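Local coordinates for protein rifamycin polyketide synthase (Amycolatopsis mediterranei, PDB 4LN9) that probably removes water from a beta-hydroxyacyl polyketide intermediate, as the double-hotdog dehydratase domain of the last rifamycin synthase module, at residues Leu238-Thr246 and Val284-Leu294; Arg262-His273 and Leu303-Pro314. All blocks are in the same frame, centred on the assembly; numbering follows the deposited sequence.

Interaction 1: residues Leu238-Thr246 and Val284-Leu294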
loop_
_atom_site.group_PDB
_atom_site.type_symbol
_atom_site.label_atom_id
_atom_site.label_comp_id
_atom_site.label_asym_id
_atom_site.label_seq_id
_atom_site.Cartn_x
_atom_site.Cartn_y
_atom_site.Cartn_z
ATOM N N LEU A 238 -5.974 -27.322 -4.038
ATOM C CA LEU A 238 -5.162 -28.472 -3.640
ATOM C C LEU A 238 -5.150 -28.663 -2.123
ATOM O O LEU A 238 -5.421 -29.758 -1.627
ATOM C CB LEU A 238 -3.734 -28.354 -4.181
ATOM C CG LEU A 238 -2.902 -29.640 -4.223
ATOM C CD1 LEU A 238 -3.553 -30.679 -5.124
ATOM C CD2 LEU A 238 -1.479 -29.349 -4.679
ATOM N N LEU A 239 -4.948 -27.575 -1.386
ATOM C CA LEU A 239 -4.961 -27.639 0.070
ATOM C C LEU A 239 -6.358 -27.933 0.613
ATOM O O LEU A 239 -6.514 -28.736 1.533
ATOM C CB LEU A 239 -4.404 -26.353 0.687
ATOM C CG LEU A 239 -4.219 -26.382 2.207
ATOM C CD1 LEU A 239 -3.360 -27.569 2.617
ATOM C CD2 LEU A 239 -3.616 -25.078 2.707
ATOM N N ASP A 240 -7.378 -27.341 -0.004
ATOM C CA ASP A 240 -8.751 -27.605 0.413
ATOM C C ASP A 240 -9.122 -29.073 0.242
ATOM O O ASP A 240 -9.765 -29.662 1.110
ATOM C CB ASP A 240 -9.747 -26.720 -0.338
ATOM C CG ASP A 240 -11.142 -26.779 0.261
ATOM O OD1 ASP A 240 -11.413 -26.013 1.211
ATOM O OD2 ASP A 240 -11.948 -27.625 -0.181
ATOM N N ALA A 241 -8.795 -29.635 -0.918
ATOM C CA ALA A 241 -9.099 -31.037 -1.186
ATOM C C ALA A 241 -8.321 -31.952 -0.246
ATOM O O ALA A 241 -8.835 -32.976 0.203
ATOM C CB ALA A 241 -8.796 -31.381 -2.636
ATOM N N ALA A 242 -7.082 -31.575 0.052
ATOM C CA ALA A 242 -6.265 -32.333 0.993
ATOM C C ALA A 242 -7.018 -32.528 2.303
ATOM O O ALA A 242 -7.138 -33.648 2.795
ATOM C CB ALA A 242 -4.939 -31.627 1.239
ATOM N N LEU A 243 -7.709 -31.473 2.736
ATOM C CA LEU A 243 -8.417 -31.502 4.011
ATOM C C LEU A 243 -9.842 -32.046 3.885
ATOM O O LEU A 243 -10.327 -32.743 4.779
ATOM C CB LEU A 243 -8.432 -30.109 4.647
ATOM C CG LEU A 243 -7.085 -29.578 5.143
ATOM C CD1 LEU A 243 -7.144 -28.072 5.340
ATOM C CD2 LEU A 243 -6.670 -30.276 6.431
ATOM N N HIS A 244 -10.514 -31.731 2.781
ATOM C CA HIS A 244 -11.903 -32.158 2.612
ATOM C C HIS A 244 -12.059 -33.589 2.155
ATOM O O HIS A 244 -13.140 -34.166 2.294
ATOM C CB HIS A 244 -12.715 -31.171 1.763
ATOM C CG HIS A 244 -12.482 -31.289 0.269
ATOM N ND1 HIS A 244 -12.364 -30.203 -0.521
ATOM C CD2 HIS A 244 -12.615 -32.379 -0.590
ATOM C CE1 HIS A 244 -12.299 -30.590 -1.810
ATOM N NE2 HIS A 244 -12.433 -31.925 -1.850
ATOM N N SER A 245 -10.919 -34.260 1.969
ATOM C CA SER A 245 -10.903 -35.714 1.824
ATOM C C SER A 245 -11.550 -36.421 3.017
ATOM O O SER A 245 -12.195 -37.457 2.855
ATOM C CB SER A 245 -9.473 -36.220 1.619
ATOM O OG SER A 245 -8.724 -36.129 2.819
ATOM N N THR A 246 -11.439 -35.817 4.197
ATOM C CA THR A 246 -12.070 -36.361 5.400
ATOM C C THR A 246 -13.593 -36.345 5.294
ATOM O O THR A 246 -14.273 -37.225 5.825
ATOM C CB THR A 246 -11.644 -35.596 6.670
ATOM O OG1 THR A 246 -11.900 -34.195 6.501
ATOM C CG2 THR A 246 -10.166 -35.811 6.954
ATOM N N VAL A 284 -4.186 -37.386 6.921
ATOM C CA VAL A 284 -4.912 -36.509 7.833
ATOM C C VAL A 284 -5.305 -37.253 9.106
ATOM O O VAL A 284 -5.839 -38.360 9.044
ATOM C CB VAL A 284 -6.169 -35.911 7.167
ATOM C CG1 VAL A 284 -6.927 -35.037 8.155
ATOM C CG2 VAL A 284 -5.782 -35.107 5.935
ATOM N N ALA A 285 -4.955 -36.683 10.257
ATOM C CA ALA A 285 -5.262 -37.306 11.545
ATOM C C ALA A 285 -5.879 -36.334 12.549
ATOM O O ALA A 285 -5.987 -35.136 12.284
ATOM C CB ALA A 285 -4.018 -37.960 12.131
ATOM N N LYS A 286 -6.204 -36.848 13.734
ATOM C CA LYS A 286 -6.843 -36.056 14.786
ATOM C C LYS A 286 -5.959 -35.975 16.029
ATOM O O LYS A 286 -5.909 -36.917 16.819
ATOM C CB LYS A 286 -8.193 -36.668 15.164
ATOM C CG LYS A 286 -9.314 -36.357 14.187
ATOM C CD LYS A 286 -10.053 -37.618 13.770
ATOM C CE LYS A 286 -11.238 -37.293 12.870
ATOM N NZ LYS A 286 -11.585 -38.450 11.985
ATOM N N PRO A 287 -5.352 -34.802 16.270
ATOM C CA PRO A 287 -4.670 -34.571 17.543
ATOM C C PRO A 287 -5.647 -34.469 18.720
ATOM O O PRO A 287 -5.319 -34.879 19.833
ATOM C CB PRO A 287 -3.956 -33.231 17.323
ATOM C CG PRO A 287 -3.840 -33.091 15.842
ATOM C CD PRO A 287 -5.076 -33.738 15.289
ATOM N N GLU A 288 -6.800 -33.844 18.487
ATOM C CA GLU A 288 -7.885 -33.813 19.470
ATOM C C GLU A 288 -9.193 -34.100 18.737
ATOM O O GLU A 288 -9.197 -34.246 17.516
ATOM C CB GLU A 288 -7.954 -32.437 20.144
ATOM C CG GLU A 288 -6.602 -31.871 20.551
ATOM C CD GLU A 288 -6.052 -32.513 21.811
ATOM O OE1 GLU A 288 -6.845 -32.775 22.741
ATOM O OE2 GLU A 288 -4.825 -32.733 21.881
ATOM N N ARG A 289 -10.297 -34.197 19.472
ATOM C CA ARG A 289 -11.540 -34.698 18.887
ATOM C C ARG A 289 -12.195 -33.701 17.935
ATOM O O ARG A 289 -13.026 -34.077 17.108
ATOM C CB ARG A 289 -12.531 -35.138 19.968
ATOM C CG ARG A 289 -13.488 -36.229 19.510
ATOM C CD ARG A 289 -14.656 -36.395 20.472
ATOM N NE ARG A 289 -14.415 -37.454 21.449
ATOM C CZ ARG A 289 -15.128 -37.619 22.559
ATOM N NH1 ARG A 289 -16.136 -36.803 22.829
ATOM N NH2 ARG A 289 -14.822 -38.591 23.408
ATOM N N ASP A 290 -11.793 -32.437 18.026
ATOM C CA ASP A 290 -12.391 -31.392 17.206
ATOM C C ASP A 290 -11.399 -30.830 16.194
ATOM O O ASP A 290 -11.645 -29.784 15.595
ATOM C CB ASP A 290 -12.929 -30.262 18.086
ATOM C CG ASP A 290 -11.826 -29.508 18.802
ATOM O OD1 ASP A 290 -10.735 -30.087 18.992
ATOM O OD2 ASP A 290 -12.048 -28.337 19.175
ATOM N N SER A 291 -10.262 -31.500 16.034
ATOM C CA SER A 291 -9.176 -30.946 15.228
ATOM C C SER A 291 -8.556 -31.921 14.224
ATOM O O SER A 291 -8.677 -33.139 14.358
ATOM C CB SER A 291 -8.096 -30.322 16.114
ATOM O OG SER A 291 -7.503 -31.291 16.962
ATOM N N LEU A 292 -7.845 -31.358 13.249
ATOM C CA LEU A 292 -7.133 -32.132 12.231
ATOM C C LEU A 292 -5.654 -31.744 12.199
ATOM O O LEU A 292 -5.308 -30.584 12.423
ATOM C CB LEU A 292 -7.742 -31.876 10.852
ATOM C CG LEU A 292 -9.182 -32.329 10.616
ATOM C CD1 LEU A 292 -9.612 -31.942 9.209
ATOM C CD2 LEU A 292 -9.310 -33.829 10.824
ATOM N N SER A 293 -4.800 -32.687 11.817
ATOM C CA SER A 293 -3.435 -32.366 11.408
ATOM C C SER A 293 -3.203 -32.924 10.012
ATOM O O SER A 293 -3.929 -33.812 9.571
ATOM C CB SER A 293 -2.430 -32.979 12.387
ATOM O OG SER A 293 -2.495 -34.395 12.360
ATOM N N LEU A 294 -2.271 -32.330 9.274
ATOM C CA LEU A 294 -2.050 -32.723 7.890
ATOM C C LEU A 294 -0.559 -32.791 7.585
ATOM O O LEU A 294 0.222 -31.971 8.069
ATOM C CB LEU A 294 -2.747 -31.748 6.934
ATOM C CG LEU A 294 -2.382 -31.834 5.449
ATOM C CD1 LEU A 294 -2.940 -33.105 4.828
ATOM C CD2 LEU A 294 -2.880 -30.607 4.698
#
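Leu239, Ala242 and Leu243 converge on one methyl of Leu294, and with that the hotdog helix is seated on the concave side of its own sheet. Helix 236-251 is the sausage of one hotdog in this double-hotdog dehydratase, and strands 279-285 and 291-297 are part of the bun. The buried part runs from Leu239 to Val284, centred on that methyl: CD2 of Leu294 lies 3.7 Å from CD1 of Leu239, while CB of Ala242 and CD2 of Leu243 each approach it to 4.2 Å. Leu294 CG stands anti to its backbone N (chi1 167°), which carries the isobutyl group toward the helix. Val284, also buried, packs farther along the helix, its CG2 against the carbonyl oxygen of Ala242 and its CG1 against Thr246.

Leu292 is the partly exposed side, CD1 meeting Leu243 CD2 at 4.4 Å and Thr246 OG1 at 4.2 Å. Before it the chain runs through a type I turn from Glu288 to Ser291, in which Glu288, the poorly ordered Arg289 and Asp290 are exposed while Ser291 is buried. Ser245 OG bonds to the carbonyl of Ala242. His244 bonds through ND1 to Asp240 and through NE2 to Tyr184; the Asp240-His244 pair is consistent with the Asp-x-x-x-Gln/His active-site motif of such dehydratases. Thr246 is partly exposed: OG1 donates to Leu243 O at 2.7 Å, while its CG2 presses on Val284 CG1 at 3.5 Å.

Interaction 2: residues Arg262-His273 and Leu303-Pro314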
loop_
_atom_site.group_PDB
_atom_site.type_symbol
_atom_site.label_atom_id
_atom_site.label_comp_id
_atom_site.label_asym_id
_atom_site.label_seq_id
_atom_site.Cartn_x
_atom_site.Cartn_y
_atom_site.Cartn_z
ATOM N N ARG A 262 -19.753 -26.951 8.287
ATOM C CA ARG A 262 -18.753 -26.267 9.102
ATOM C C ARG A 262 -17.647 -25.702 8.214
ATOM O O ARG A 262 -17.366 -26.239 7.143
ATOM C CB ARG A 262 -18.147 -27.231 10.125
ATOM C CG ARG A 262 -19.147 -27.821 11.107
ATOM C CD ARG A 262 -18.528 -28.967 11.889
ATOM N NE ARG A 262 -17.287 -28.570 12.548
ATOM C CZ ARG A 262 -17.200 -28.228 13.829
ATOM N NH1 ARG A 262 -18.282 -28.241 14.595
ATOM N NH2 ARG A 262 -16.029 -27.885 14.348
ATOM N N LEU A 263 -17.010 -24.631 8.675
ATOM C CA LEU A 263 -15.879 -24.039 7.961
ATOM C C LEU A 263 -14.633 -24.000 8.855
ATOM O O LEU A 263 -14.735 -24.185 10.069
ATOM C CB LEU A 263 -16.235 -22.628 7.473
ATOM C CG LEU A 263 -17.449 -22.505 6.544
ATOM C CD1 LEU A 263 -17.804 -21.045 6.296
ATOM C CD2 LEU A 263 -17.201 -23.232 5.231
ATOM N N PRO A 264 -13.436 -23.998 8.225
ATOM C CA PRO A 264 -12.219 -23.895 9.038
ATOM C C PRO A 264 -12.302 -22.702 9.985
ATOM O O PRO A 264 -12.746 -21.630 9.577
ATOM C CB PRO A 264 -11.114 -23.655 7.997
ATOM C CG PRO A 264 -11.708 -24.033 6.679
ATOM C CD PRO A 264 -13.173 -23.742 6.799
ATOM N N PHE A 265 -11.897 -22.883 11.240
ATOM C CA PHE A 265 -11.952 -21.795 12.217
ATOM C C PHE A 265 -10.564 -21.296 12.622
ATOM O O PHE A 265 -10.214 -20.144 12.368
ATOM C CB PHE A 265 -12.769 -22.206 13.447
ATOM C CG PHE A 265 -12.794 -21.172 14.537
ATOM C CD1 PHE A 265 -12.297 -21.467 15.796
ATOM C CD2 PHE A 265 -13.393 -19.938 14.333
ATOM C CE1 PHE A 265 -12.328 -20.528 16.809
ATOM C CE2 PHE A 265 -13.422 -18.991 15.340
ATOM C CZ PHE A 265 -12.894 -19.289 16.582
ATOM N N ALA A 266 -9.762 -22.179 13.214
ATOM C CA ALA A 266 -8.436 -21.804 13.700
ATOM C C ALA A 266 -7.336 -22.701 13.133
ATOM O O ALA A 266 -7.339 -23.915 13.343
ATOM C CB ALA A 266 -8.403 -21.813 15.221
ATOM N N TRP A 267 -6.345 -22.072 12.509
ATOM C CA TRP A 267 -5.191 -22.773 11.955
ATOM C C TRP A 267 -4.027 -22.591 12.881
ATOM O O TRP A 267 -3.714 -21.464 13.267
ATOM C CB TRP A 267 -4.835 -22.182 10.596
ATOM C CG TRP A 267 -5.905 -22.357 9.548
ATOM C CD1 TRP A 267 -7.105 -21.662 9.429
ATOM C CD2 TRP A 267 -5.862 -23.247 8.382
ATOM N NE1 TRP A 267 -7.789 -22.061 8.310
ATOM C CE2 TRP A 267 -7.109 -23.026 7.651
ATOM C CE3 TRP A 267 -4.962 -24.187 7.906
ATOM C CZ2 TRP A 267 -7.425 -23.737 6.507
ATOM C CZ3 TRP A 267 -5.278 -24.879 6.735
ATOM C CH2 TRP A 267 -6.479 -24.656 6.052
ATOM N N ASN A 268 -3.266 -23.656 13.101
ATOM C CA ASN A 268 -2.084 -23.571 13.948
ATOM C C ASN A 268 -0.923 -24.345 13.347
ATOM O O ASN A 268 -1.075 -25.506 12.967
ATOM C CB ASN A 268 -2.397 -24.104 15.348
ATOM C CG ASN A 268 -3.409 -23.249 16.084
ATOM O OD1 ASN A 268 -4.584 -23.604 16.183
ATOM N ND2 ASN A 268 -2.959 -22.110 16.595
ATOM N N GLY A 269 0.208 -23.669 13.171
ATOM C CA GLY A 269 1.435 -24.325 12.727
ATOM C C GLY A 269 1.358 -24.827 11.298
ATOM O O GLY A 269 1.637 -25.996 11.024
ATOM N N LEU A 270 1.045 -23.925 10.374
ATOM C CA LEU A 270 1.077 -24.266 8.960
ATOM C C LEU A 270 2.378 -23.865 8.270
ATOM O O LEU A 270 2.815 -22.714 8.349
ATOM C CB LEU A 270 -0.128 -23.701 8.210
ATOM C CG LEU A 270 -0.077 -24.211 6.769
ATOM C CD1 LEU A 270 -1.261 -25.099 6.403
ATOM C CD2 LEU A 270 0.127 -23.094 5.749
ATOM N N ARG A 271 3.006 -24.840 7.620
ATOM C CA ARG A 271 4.244 -24.614 6.884
ATOM C C ARG A 271 4.104 -25.105 5.454
ATOM O O ARG A 271 3.749 -26.261 5.220
ATOM C CB ARG A 271 5.396 -25.365 7.544
ATOM C CG ARG A 271 5.963 -24.679 8.770
ATOM C CD ARG A 271 7.009 -25.561 9.423
ATOM N NE ARG A 271 7.404 -25.044 10.727
ATOM C CZ ARG A 271 6.701 -25.215 11.842
ATOM N NH1 ARG A 271 5.591 -25.941 11.825
ATOM N NH2 ARG A 271 7.120 -24.677 12.979
ATOM N N LEU A 272 4.550 -24.285 4.511
ATOM C CA LEU A 272 4.656 -24.709 3.128
ATOM C C LEU A 272 6.112 -24.982 2.779
ATOM O O LEU A 272 6.983 -24.152 3.038
ATOM C CB LEU A 272 4.092 -23.635 2.202
ATOM C CG LEU A 272 4.260 -23.937 0.715
ATOM C CD1 LEU A 272 3.205 -24.933 0.258
ATOM C CD2 LEU A 272 4.195 -22.658 -0.104
ATOM N N HIS A 273 6.395 -26.203 2.337
ATOM C CA HIS A 273 7.775 -26.661 2.249
ATOM C C HIS A 273 8.269 -26.634 0.837
ATOM O O HIS A 273 9.455 -26.420 0.591
ATOM C CB HIS A 273 7.919 -28.062 2.829
ATOM C CG HIS A 273 7.530 -28.161 4.281
ATOM N ND1 HIS A 273 8.338 -27.750 5.276
ATOM C CD2 HIS A 273 6.337 -28.551 4.880
ATOM C CE1 HIS A 273 7.709 -27.907 6.454
ATOM N NE2 HIS A 273 6.501 -28.439 6.212
ATOM N N LEU A 303 8.397 -33.311 0.989
ATOM C CA LEU A 303 7.379 -32.580 1.749
ATOM C C LEU A 303 6.817 -31.397 0.959
ATOM O O LEU A 303 7.577 -30.577 0.441
ATOM C CB LEU A 303 7.967 -32.067 3.062
ATOM C CG LEU A 303 7.673 -32.829 4.354
ATOM C CD1 LEU A 303 8.264 -32.054 5.530
ATOM C CD2 LEU A 303 6.178 -33.041 4.546
ATOM N N VAL A 304 5.507 -31.183 1.086
ATOM C CA VAL A 304 4.861 -30.008 0.503
ATOM C C VAL A 304 4.193 -29.105 1.544
ATOM O O VAL A 304 4.428 -27.896 1.561
ATOM C CB VAL A 304 3.846 -30.394 -0.593
ATOM C CG1 VAL A 304 3.155 -29.153 -1.141
ATOM C CG2 VAL A 304 4.538 -31.163 -1.710
ATOM N N VAL A 305 3.377 -29.685 2.419
ATOM C CA VAL A 305 2.744 -28.912 3.488
ATOM C C VAL A 305 2.589 -29.719 4.776
ATOM O O VAL A 305 2.381 -30.932 4.735
ATOM C CB VAL A 305 1.385 -28.322 3.048
ATOM C CG1 VAL A 305 0.525 -29.386 2.382
ATOM C CG2 VAL A 305 0.659 -27.696 4.231
ATOM N N THR A 306 2.855 -29.079 5.910
ATOM C CA THR A 306 2.494 -29.656 7.197
ATOM C C THR A 306 1.601 -28.709 7.978
ATOM O O THR A 306 1.751 -27.491 7.899
ATOM C CB THR A 306 3.732 -30.003 8.047
ATOM O OG1 THR A 306 4.559 -28.842 8.187
ATOM C CG2 THR A 306 4.537 -31.117 7.392
ATOM N N LEU A 307 0.648 -29.280 8.703
ATOM C CA LEU A 307 -0.291 -28.498 9.488
ATOM C C LEU A 307 -0.433 -29.126 10.871
ATOM O O LEU A 307 -0.819 -30.290 10.990
ATOM C CB LEU A 307 -1.649 -28.463 8.785
ATOM C CG LEU A 307 -2.815 -27.857 9.566
ATOM C CD1 LEU A 307 -2.459 -26.456 10.037
ATOM C CD2 LEU A 307 -4.072 -27.835 8.707
ATOM N N ASP A 308 -0.025 -28.394 11.906
ATOM C CA ASP A 308 -0.055 -28.925 13.268
ATOM C C ASP A 308 -1.492 -29.148 13.730
ATOM O O ASP A 308 -1.823 -30.204 14.271
ATOM C CB ASP A 308 0.667 -27.988 14.243
ATOM C CG ASP A 308 2.175 -28.006 14.067
ATOM O OD1 ASP A 308 2.689 -28.929 13.400
ATOM O OD2 ASP A 308 2.848 -27.105 14.611
ATOM N N SER A 309 -2.350 -28.168 13.468
ATOM C CA SER A 309 -3.708 -28.175 14.001
ATOM C C SER A 309 -4.644 -27.292 13.176
ATOM O O SER A 309 -4.313 -26.150 12.856
ATOM C CB SER A 309 -3.704 -27.728 15.466
ATOM O OG SER A 309 -5.015 -27.727 16.004
ATOM N N LEU A 310 -5.800 -27.840 12.811
ATOM C CA LEU A 310 -6.928 -27.033 12.352
ATOM C C LEU A 310 -8.192 -27.350 13.148
ATOM O O LEU A 310 -8.623 -28.501 13.213
ATOM C CB LEU A 310 -7.177 -27.261 10.857
ATOM C CG LEU A 310 -8.438 -26.635 10.254
ATOM C CD1 LEU A 310 -8.341 -25.117 10.257
ATOM C CD2 LEU A 310 -8.677 -27.158 8.845
ATOM N N VAL A 311 -8.738 -26.335 13.815
ATOM C CA VAL A 311 -10.023 -26.460 14.501
ATOM C C VAL A 311 -11.140 -25.806 13.682
ATOM O O VAL A 311 -10.916 -24.791 13.022
ATOM C CB VAL A 311 -9.972 -25.819 15.903
ATOM C CG1 VAL A 311 -11.376 -25.659 16.469
ATOM C CG2 VAL A 311 -9.105 -26.650 16.838
ATOM N N GLY A 312 -12.315 -26.430 13.664
ATOM C CA GLY A 312 -13.427 -25.954 12.838
ATOM C C GLY A 312 -14.610 -25.455 13.650
ATOM O O GLY A 312 -14.669 -25.661 14.861
ATOM N N ARG A 313 -15.569 -24.815 12.979
ATOM C CA ARG A 313 -16.812 -24.382 13.629
ATOM C C ARG A 313 -18.002 -24.280 12.663
ATOM O O ARG A 313 -17.815 -24.079 11.461
ATOM C CB ARG A 313 -16.603 -23.053 14.366
ATOM C CG ARG A 313 -16.110 -23.204 15.799
ATOM C CD ARG A 313 -16.715 -22.146 16.713
ATOM N NE ARG A 313 -16.456 -20.789 16.238
ATOM C CZ ARG A 313 -16.811 -19.686 16.892
ATOM N NH1 ARG A 313 -17.403 -19.776 18.075
ATOM N NH2 ARG A 313 -16.568 -18.494 16.366
ATOM N N PRO A 314 -19.235 -24.379 13.200
ATOM C CA PRO A 314 -20.454 -24.534 12.393
ATOM C C PRO A 314 -20.807 -23.267 11.617
ATOM O O PRO A 314 -21.851 -23.214 10.964
ATOM C CB PRO A 314 -21.534 -24.823 13.441
ATOM C CG PRO A 314 -20.794 -25.423 14.586
ATOM C CD PRO A 314 -19.474 -24.708 14.617
HETATM O O HOH W 1 -6.443 -25.079 15.537
HETATM O O HOH W 2 3.695 -27.484 10.476
#
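Trp267 offers one face of its indole to Leu310, whose CD1 sits 3.5 Å from the centroid of the five-membered ring and almost on its normal, a CH-pi contact. The two side chains run alongside each other from a non-hydrogen-bonded antiparallel pair, and Leu310 CG, anti to the backbone N (chi1 172°), lays the methyl over the ring. Leu307 crosses the same indole at about a right angle, touching CZ3 with CD2 at 3.8 Å. Leu270, Leu272 and Val305 carry this apolar face on.

The other face is more polar. His273 NE2 and Thr306 OG1 share a nearly straight hydrogen bond of 2.8 Å, the hydroxyl lying at the imidazole edge, while Leu303 CD1 covers one face of that ring. A water joins Thr306 OG1 to Arg271 NH1, whose NE forms a salt bridge with Glu156, and a second water bridges Ala266 O, Asn268 OD1 and Ser309 OG. Near the last modelled residues the guanidinium of Arg313 lies over the Phe265 ring, CZ 4.2 Å from its centroid, a cation-pi pair with planes 48° apart; the arginine is poorly ordered.

Two classic bulges interrupt the ladder. One shifts its register, Phe265 N and Ala266 N both donating to Val311 O, at 2.8 Å and 2.9 Å; in the other, Asp308 and Ser309 both face Asn268, at the corner formed by Gly269 and Asp308. Trp267 and Leu270 pack on helix 80-93. Strand 263-272 pairs on its other edge with strand 98-104, and strand 303-313 with 291-297, which puts this ladder in the middle of the double hotdog.

From the N-terminal side, helix 236-251 comes first, followed after an unmodelled gap by strand 263-272, then strands 279-285 and 291-297, and last strand 303-313. Interaction 1 closes a loop of 37 residues that contains the whole of 262-273; interaction 2 closes one of 29 that contains 284-294. The segments therefore alternate, and the two contacts cross rather than nest. They meet at the sheet: Leu294 O probably accepts from Leu307 N and Leu292 O from Leu310 N, each at 2.8 Å. Interaction 1 ties the central helix of its hotdog to the sheet, whereas interaction 2 joins the strands of this hotdog to strand 98-104, the neighbour of strand 263-272, whose side chains also meet helix 80-93.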